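Long-range contacts in cell wall binding protein cwp8 (Peptoclostridium difficile, PDB 5J6Q), which probably anchors to the bacterial cell wall through CWB2 modules, as an S-layer-associated cell wall protein: residues A[508-513]-A[544-549]; A[514-519]-A[570-575]; A[561-566]-A[588-593]. All blocks are in the same frame, centred on the assembly; numbering follows the deposited sequence.

Contact 1 of 3, residues A[508-513]-A[544-549]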
# COMPACT_ATOMS: atom_id res chain seq x y z
N LYS A 508 -33.50 -3.55 -12.26
CA LYS A 508 -34.78 -3.11 -11.78
C LYS A 508 -34.76 -2.13 -10.65
O LYS A 508 -35.54 -1.18 -10.66
CB LYS A 508 -35.61 -4.31 -11.34
CG LYS A 508 -37.02 -3.83 -10.88
CD LYS A 508 -38.01 -5.09 -10.61
CE LYS A 508 -39.29 -4.52 -10.02
NZ LYS A 508 -40.47 -4.99 -10.77
N TYR A 509 -33.87 -2.28 -9.70
CA TYR A 509 -33.96 -1.41 -8.58
C TYR A 509 -32.90 -0.37 -8.35
O TYR A 509 -33.10 0.36 -7.36
CB TYR A 509 -33.88 -2.28 -7.34
CG TYR A 509 -35.06 -3.23 -7.21
CD1 TYR A 509 -34.88 -4.61 -7.27
CD2 TYR A 509 -36.34 -2.76 -6.97
CE1 TYR A 509 -35.93 -5.49 -7.07
CE2 TYR A 509 -37.41 -3.63 -6.75
CZ TYR A 509 -37.20 -4.99 -6.79
OH TYR A 509 -38.21 -5.86 -6.52
N TYR A 510 -31.83 -0.27 -9.17
CA TYR A 510 -30.78 0.58 -8.68
C TYR A 510 -30.38 1.71 -9.54
O TYR A 510 -29.29 2.24 -9.35
CB TYR A 510 -29.55 -0.31 -8.36
CG TYR A 510 -29.78 -1.09 -7.08
CD1 TYR A 510 -30.14 -2.43 -7.11
CD2 TYR A 510 -29.65 -0.47 -5.84
CE1 TYR A 510 -30.36 -3.13 -5.92
CE2 TYR A 510 -29.87 -1.14 -4.66
CZ TYR A 510 -30.23 -2.51 -4.71
OH TYR A 510 -30.46 -3.18 -3.54
N ALA A 511 -31.27 2.15 -10.47
CA ALA A 511 -30.97 3.29 -11.30
C ALA A 511 -30.58 4.45 -10.32
O ALA A 511 -31.22 4.61 -9.26
CB ALA A 511 -32.22 3.67 -12.14
N GLY A 512 -29.57 5.23 -10.64
CA GLY A 512 -29.22 6.31 -9.73
C GLY A 512 -28.38 5.96 -8.50
O GLY A 512 -28.01 6.90 -7.80
N ALA A 513 -28.04 4.65 -8.20
CA ALA A 513 -27.26 4.38 -7.00
C ALA A 513 -25.88 5.13 -7.11
O ALA A 513 -25.30 5.29 -8.22
CB ALA A 513 -27.03 2.84 -6.81
N LYS A 544 -28.20 2.38 0.23
CA LYS A 544 -29.13 2.28 -0.95
C LYS A 544 -28.36 1.83 -2.19
O LYS A 544 -28.57 2.35 -3.29
CB LYS A 544 -29.83 3.61 -1.20
CG LYS A 544 -30.27 4.27 0.14
CD LYS A 544 -31.23 5.49 -0.09
CE LYS A 544 -32.36 5.57 0.95
NZ LYS A 544 -31.89 5.51 2.36
N ALA A 545 -27.51 0.77 -2.03
CA ALA A 545 -26.61 0.45 -3.11
C ALA A 545 -26.74 -1.07 -3.34
O ALA A 545 -27.14 -1.80 -2.45
CB ALA A 545 -25.13 0.81 -2.63
N PRO A 546 -26.46 -1.54 -4.55
CA PRO A 546 -26.57 -2.98 -4.82
C PRO A 546 -25.22 -3.82 -4.52
O PRO A 546 -24.14 -3.26 -4.35
CB PRO A 546 -26.84 -3.00 -6.31
CG PRO A 546 -25.83 -1.94 -6.80
CD PRO A 546 -26.20 -0.78 -5.80
N ILE A 547 -25.34 -5.15 -4.52
CA ILE A 547 -24.21 -6.01 -4.34
C ILE A 547 -24.08 -6.72 -5.71
O ILE A 547 -24.97 -7.43 -6.11
CB ILE A 547 -24.36 -7.02 -3.20
CG1 ILE A 547 -24.37 -6.28 -1.86
CG2 ILE A 547 -23.07 -8.08 -3.26
CD1 ILE A 547 -24.60 -7.18 -0.59
N VAL A 548 -23.02 -6.45 -6.45
CA VAL A 548 -22.81 -7.17 -7.70
C VAL A 548 -22.22 -8.57 -7.24
O VAL A 548 -21.24 -8.58 -6.49
CB VAL A 548 -21.77 -6.36 -8.52
CG1 VAL A 548 -21.23 -7.17 -9.76
CG2 VAL A 548 -22.43 -5.03 -8.98
N LEU A 549 -22.78 -9.71 -7.67
CA LEU A 549 -22.16 -10.98 -7.22
C LEU A 549 -21.28 -11.53 -8.35
O LEU A 549 -21.74 -11.88 -9.47
CB LEU A 549 -23.24 -12.00 -6.91
CG LEU A 549 -24.09 -11.63 -5.69
CD1 LEU A 549 -25.25 -12.62 -5.61
CD2 LEU A 549 -23.25 -11.58 -4.36
O HOH W 1 -29.72 -1.91 -1.23
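Tyr510, just past the end of helix 498-509, sets one ring face against Pro546, just before edge strand 547-549. The main interaction is a CH-pi contact: CB of Pro546 stands 3.4 Å from the centroid of the Tyr510 ring, only 11° off the ring normal. The proline ring lies over one face of the tyrosine, which also reaches the peptide link before it, with CE2 of Tyr510 3.4 Å from Pro546 N. CG of Tyr510, anti to the carbonyl carbon and beside the backbone N (chi1 -75°), puts the ring face against Pro546 CB.

Apolar packing continues at the far end of the turn, where CB of Ala513 lies 3.8 Å from CD of Pro546. A type II beta turn from Tyr510 to Ala513, closed by a bond of 2.9 Å from Ala513 N to Tyr510 O, brings both residues to the proline as helix 498-509 ends. Gly512, at positive phi, occupies the turn position where its backbone angles call for glycine.

The polar part is mediated by water. One molecule lies in the plane of the tyrosine ring, 2.7 Å from Tyr510 OH, and donates to Ala545 O at 2.9 Å. Lys544 O also sits at the ring edge, while Lys544 itself is the C-prime residue of the Schellman motif that ends helix 531-542.

Beyond the segments, Ala435 and Arg436 of helix 434-438 touch Tyr510. The chemistry implies a buried joint in which carbon contacts hold the ring against the proline, while the water gives its hydroxyl a polar partner and links it to the backbone.

Contact 2 of 3, residues A[514-519]-A[570-575]. With SO4 (sulfate ion), chain H.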
# COMPACT_ATOMS: atom_id res chain seq x y z
N THR A 514 -25.40 5.59 -5.97
CA THR A 514 -24.16 6.35 -5.91
C THR A 514 -23.00 5.44 -5.39
O THR A 514 -21.86 5.91 -5.26
CB THR A 514 -24.40 7.57 -5.06
OG1 THR A 514 -24.95 7.13 -3.83
CG2 THR A 514 -25.42 8.56 -5.74
N LYS A 515 -23.27 4.13 -5.19
CA LYS A 515 -22.22 3.20 -4.77
C LYS A 515 -22.52 1.82 -5.32
O LYS A 515 -23.71 1.47 -5.63
CB LYS A 515 -22.21 3.08 -3.24
CG LYS A 515 -20.96 3.58 -2.58
CD LYS A 515 -21.05 3.26 -1.09
CE LYS A 515 -20.46 4.28 -0.17
NZ LYS A 515 -20.94 3.97 1.19
N ALA A 516 -21.46 1.01 -5.41
CA ALA A 516 -21.65 -0.40 -5.84
C ALA A 516 -20.81 -1.22 -4.87
O ALA A 516 -19.64 -0.84 -4.55
CB ALA A 516 -21.16 -0.63 -7.31
N TYR A 517 -21.39 -2.23 -4.36
CA TYR A 517 -20.63 -3.17 -3.56
C TYR A 517 -20.39 -4.48 -4.44
O TYR A 517 -21.20 -4.76 -5.32
CB TYR A 517 -21.49 -3.56 -2.38
CG TYR A 517 -21.53 -2.48 -1.31
CD1 TYR A 517 -22.34 -1.36 -1.45
CD2 TYR A 517 -20.76 -2.57 -0.16
CE1 TYR A 517 -22.38 -0.37 -0.49
CE2 TYR A 517 -20.78 -1.57 0.81
CZ TYR A 517 -21.60 -0.47 0.63
OH TYR A 517 -21.59 0.54 1.54
N VAL A 518 -19.34 -5.29 -4.18
CA VAL A 518 -19.19 -6.56 -5.02
C VAL A 518 -18.76 -7.70 -4.08
O VAL A 518 -17.97 -7.45 -3.16
CB VAL A 518 -18.16 -6.27 -6.17
CG1 VAL A 518 -16.84 -5.71 -5.68
CG2 VAL A 518 -17.89 -7.51 -7.00
N ALA A 519 -19.29 -8.95 -4.29
CA ALA A 519 -18.94 -10.02 -3.39
C ALA A 519 -18.92 -11.35 -4.14
O ALA A 519 -19.50 -11.45 -5.20
CB ALA A 519 -20.01 -10.07 -2.30
N THR A 570 -19.82 6.53 -7.12
CA THR A 570 -18.55 7.23 -6.95
C THR A 570 -17.68 6.48 -6.01
O THR A 570 -16.71 7.04 -5.48
CB THR A 570 -18.79 8.69 -6.47
OG1 THR A 570 -19.55 8.67 -5.25
CG2 THR A 570 -19.52 9.52 -7.56
N LYS A 571 -17.97 5.15 -5.84
CA LYS A 571 -17.23 4.30 -4.91
C LYS A 571 -17.54 2.81 -5.19
O LYS A 571 -18.74 2.42 -5.35
CB LYS A 571 -17.63 4.66 -3.44
CG LYS A 571 -16.59 4.20 -2.41
CD LYS A 571 -17.09 4.29 -0.98
CE LYS A 571 -15.88 4.22 -0.07
NZ LYS A 571 -16.20 4.11 1.38
N LEU A 572 -16.55 2.00 -5.27
CA LEU A 572 -16.74 0.53 -5.42
C LEU A 572 -16.19 -0.10 -4.13
O LEU A 572 -15.03 0.13 -3.79
CB LEU A 572 -16.00 0.13 -6.66
CG LEU A 572 -15.99 -1.35 -7.02
CD1 LEU A 572 -17.40 -2.02 -6.93
CD2 LEU A 572 -15.43 -1.36 -8.41
N VAL A 573 -17.02 -0.77 -3.33
CA VAL A 573 -16.54 -1.38 -2.09
C VAL A 573 -16.49 -2.92 -2.33
O VAL A 573 -17.55 -3.49 -2.53
CB VAL A 573 -17.49 -1.09 -0.92
CG1 VAL A 573 -17.04 -1.73 0.37
CG2 VAL A 573 -17.68 0.44 -0.73
N GLN A 574 -15.34 -3.57 -2.34
CA GLN A 574 -15.29 -5.07 -2.43
C GLN A 574 -15.45 -5.75 -1.04
O GLN A 574 -14.70 -5.41 -0.15
CB GLN A 574 -13.88 -5.53 -2.96
CG GLN A 574 -13.67 -7.06 -2.81
CD GLN A 574 -12.48 -7.48 -3.63
OE1 GLN A 574 -12.21 -6.89 -4.67
NE2 GLN A 574 -11.66 -8.38 -3.09
N ILE A 575 -16.35 -6.70 -0.84
CA ILE A 575 -16.45 -7.42 0.42
C ILE A 575 -15.66 -8.77 0.28
O ILE A 575 -16.00 -9.54 -0.66
CB ILE A 575 -17.92 -7.86 0.78
CG1 ILE A 575 -18.91 -6.59 0.72
CG2 ILE A 575 -18.00 -8.48 2.24
CD1 ILE A 575 -18.31 -5.52 1.53
S SO4 H . -18.49 1.32 2.58
O1 SO4 H . -18.83 0.01 2.02
O2 SO4 H . -16.95 1.30 3.00
O3 SO4 H . -18.71 2.53 1.72
O4 SO4 H . -19.46 1.23 3.65
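The ring of Tyr517 has CG2 of Val573 over one face, 4.0 Å above the plane and displaced toward the rim, and CD1 of Ile575 at its edge. Tyr517 and Val573 are neighbours on one face of the sheet, CD2 of the ring 3.7 Å from CB of the valine. On the other face Val518 CG1 reaches both Gln574 CB and Leu572 CD1, the latter at 3.9 Å.

Beneath these side chains runs a parallel pairing in register, Ala516 beside Leu572 and Val518 beside Gln574. Ala516 and Val518 each donate and accept, the alternation characteristic of a parallel pair; the bond from Ile575 N to Val518 O, 2.9 Å long, is nearly straight at 171°. Before the strands begin, Thr570 N already bonds to Thr514 O.

The chains of Lys515 and Lys571 run alongside each other, CE of Lys515 3.5 Å from CD of Lys571, and share a sulfate, probably from the crystallisation liquor: Lys515 NZ reaches its O3 at 2.7 Å and Lys571 NZ the same oxygen at 3.0 Å. Lys571 also salt-bridges Glu283 and Glu287, whereas Ser543 bonds to both Lys515 NZ and Tyr517 OH.

These inner strands of a parallel sheet, flanked by 286-289 and 547-549, belong to an alpha/beta CWB2 module consistent with a toprim-type fold; helix 531-542 covers the Tyr517 face and helix 581-590 the Val518 face.

Contact 3 of 3, residues A[561-566]-A[588-593]. With SO4 (sulfate ion), chain G.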
# COMPACT_ATOMS: atom_id res chain seq x y z
N VAL A 561 -26.04 -4.05 -17.45
CA VAL A 561 -26.80 -3.34 -16.45
C VAL A 561 -25.98 -2.40 -15.64
O VAL A 561 -26.52 -1.30 -15.22
CB VAL A 561 -27.66 -4.22 -15.50
CG1 VAL A 561 -28.43 -5.28 -16.32
CG2 VAL A 561 -26.81 -4.81 -14.43
N VAL A 562 -24.70 -2.77 -15.35
CA VAL A 562 -23.92 -1.85 -14.58
C VAL A 562 -23.74 -0.54 -15.43
O VAL A 562 -23.80 0.56 -14.90
CB VAL A 562 -22.58 -2.57 -14.21
CG1 VAL A 562 -21.55 -1.55 -13.74
CG2 VAL A 562 -22.81 -3.65 -13.10
N GLU A 563 -23.42 -0.71 -16.72
CA GLU A 563 -23.22 0.39 -17.65
C GLU A 563 -24.48 1.29 -17.67
O GLU A 563 -24.33 2.49 -17.72
CB GLU A 563 -22.93 -0.21 -19.04
CG GLU A 563 -23.08 0.70 -20.21
CD GLU A 563 -22.57 0.11 -21.50
OE1 GLU A 563 -21.62 0.67 -22.01
OE2 GLU A 563 -23.11 -0.89 -22.01
N LEU A 564 -25.74 0.70 -17.62
CA LEU A 564 -26.98 1.53 -17.64
C LEU A 564 -27.34 2.13 -16.32
O LEU A 564 -27.80 3.29 -16.27
CB LEU A 564 -28.20 0.67 -18.05
CG LEU A 564 -28.15 0.19 -19.48
CD1 LEU A 564 -29.38 -0.73 -19.77
CD2 LEU A 564 -28.15 1.50 -20.35
N ARG A 565 -27.14 1.37 -15.22
CA ARG A 565 -27.66 1.83 -13.94
C ARG A 565 -26.71 2.47 -13.01
O ARG A 565 -27.21 3.15 -12.10
CB ARG A 565 -28.30 0.62 -13.13
CG ARG A 565 -29.41 -0.14 -13.92
CD ARG A 565 -30.74 0.59 -13.92
NE ARG A 565 -30.75 1.46 -15.05
CZ ARG A 565 -31.63 1.43 -16.05
NH1 ARG A 565 -31.53 2.30 -17.04
NH2 ARG A 565 -32.62 0.53 -16.05
N LEU A 566 -25.40 2.30 -13.17
CA LEU A 566 -24.59 2.77 -12.00
C LEU A 566 -23.59 3.78 -12.32
O LEU A 566 -22.56 3.93 -11.68
CB LEU A 566 -23.89 1.47 -11.41
CG LEU A 566 -24.89 0.41 -11.03
CD1 LEU A 566 -24.11 -0.88 -10.45
CD2 LEU A 566 -25.88 0.83 -9.96
N ALA A 588 -15.26 -0.84 -12.50
CA ALA A 588 -14.80 0.52 -12.50
C ALA A 588 -14.97 1.24 -13.90
O ALA A 588 -15.37 2.43 -13.98
CB ALA A 588 -13.31 0.54 -12.09
N GLU A 589 -14.63 0.52 -14.95
CA GLU A 589 -14.68 0.96 -16.31
C GLU A 589 -16.15 1.34 -16.68
O GLU A 589 -16.37 2.49 -17.06
CB GLU A 589 -14.15 -0.14 -17.24
CG GLU A 589 -14.19 0.30 -18.69
CD GLU A 589 -14.03 -0.82 -19.70
OE1 GLU A 589 -13.57 -1.95 -19.36
OE2 GLU A 589 -14.39 -0.55 -20.87
N LYS A 590 -17.11 0.39 -16.54
CA LYS A 590 -18.53 0.62 -16.82
C LYS A 590 -19.17 1.77 -16.09
O LYS A 590 -19.99 2.50 -16.68
CB LYS A 590 -19.31 -0.64 -16.52
CG LYS A 590 -18.79 -1.79 -17.40
CD LYS A 590 -19.38 -1.70 -18.82
CE LYS A 590 -18.26 -1.53 -19.81
NZ LYS A 590 -18.55 -2.20 -21.11
N ILE A 591 -18.86 1.94 -14.81
CA ILE A 591 -19.46 3.08 -14.08
C ILE A 591 -18.65 4.35 -14.18
O ILE A 591 -19.00 5.32 -13.50
CB ILE A 591 -19.68 2.73 -12.58
CG1 ILE A 591 -18.31 2.71 -11.80
CG2 ILE A 591 -20.36 1.37 -12.49
CD1 ILE A 591 -18.43 2.13 -10.37
N ASN A 592 -17.57 4.36 -15.02
CA ASN A 592 -16.73 5.57 -15.16
C ASN A 592 -16.18 6.06 -13.84
O ASN A 592 -16.16 7.25 -13.55
CB ASN A 592 -17.56 6.76 -15.76
CG ASN A 592 -17.88 6.63 -17.23
OD1 ASN A 592 -18.97 7.06 -17.67
ND2 ASN A 592 -16.99 6.16 -18.07
N LEU A 593 -15.71 5.15 -13.03
CA LEU A 593 -15.24 5.54 -11.72
C LEU A 593 -13.96 6.40 -11.71
O LEU A 593 -13.84 7.23 -10.84
CB LEU A 593 -15.07 4.24 -10.84
CG LEU A 593 -14.61 4.43 -9.44
CD1 LEU A 593 -15.69 5.10 -8.61
CD2 LEU A 593 -14.19 3.09 -8.88
S SO4 G . -32.85 2.23 -19.99
O1 SO4 G . -33.73 2.88 -21.09
O2 SO4 G . -32.37 0.97 -20.41
O3 SO4 G . -33.69 2.04 -18.81
O4 SO4 G . -31.75 3.17 -19.71
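Val562 and Ile591 form the tight centre of a contact between the C-terminal ends of two helices in an alpha/beta fold, where helices 556-565 and 581-590 precede and follow strand 572-575. Their methyl carbons, Val562 CG1 and Ile591 CG2, approach to 3.4 Å, closer than usual for two carbons. Ile591 presents CG2 because CG1 is turned between its backbone N and carbonyl carbon (chi1 73°). The same methyl reaches CB of Leu566 at 3.7 Å, and CB of Ile591 is 3.2 Å from the carbonyl O of Leu566. Thus one branched side chain fills the angle between a helical valine and the first residue beyond the helix. Ala569 touches Ile591 as well, extending this buried patch into the loop before strand 572-575.

Toward solvent the contact changes character. Lys590 runs transversely to Val562, its CB 3.7 Å from Val562 CG1, and its bent chain then passes Glu563, with CD 3.9 Å from Glu563 CB. The charged ends do not close: Lys590 NZ and Glu563 OE1 remain 4.3 Å apart, beyond a salt bridge, although their opposite charges probably attract. Lys590 NZ forms a salt bridge with a sulfate, probably from the crystallisation liquor.

The second segment ends in a Schellman motif with Asn592 as its C-prime residue, which turns the chain away just after Ile591. On the side of helix 556-565 away from the contact, Arg565 holds a different sulfate, O3 lying at the edge of its guanidinium and in its plane; the bond from NH1 to O3 measures 2.8 Å at 165°.

Contact 2 is the heart of this group, joining the two inner strands of the parallel sheet by backbone bonds. Contact 1 brings the end of helix 498-509 to the approach to strand 547-549, the edge strand bonded to Tyr517, and relies on carbon packing and a bridging water. Both are largely buried. Contact 3 joins helix ends, buried at Val562, Leu566 and Ile591 but partly exposed at Glu563 and Lys590. Leu566 of contact 3 packs on Ala513 and Pro546 of contact 1, while Leu593 touches Thr570, Lys571 and Leu572 of contact 2. Backbone pairing therefore dominates within the sheet, and side-chain packing where helix ends meet a strand approach or each other.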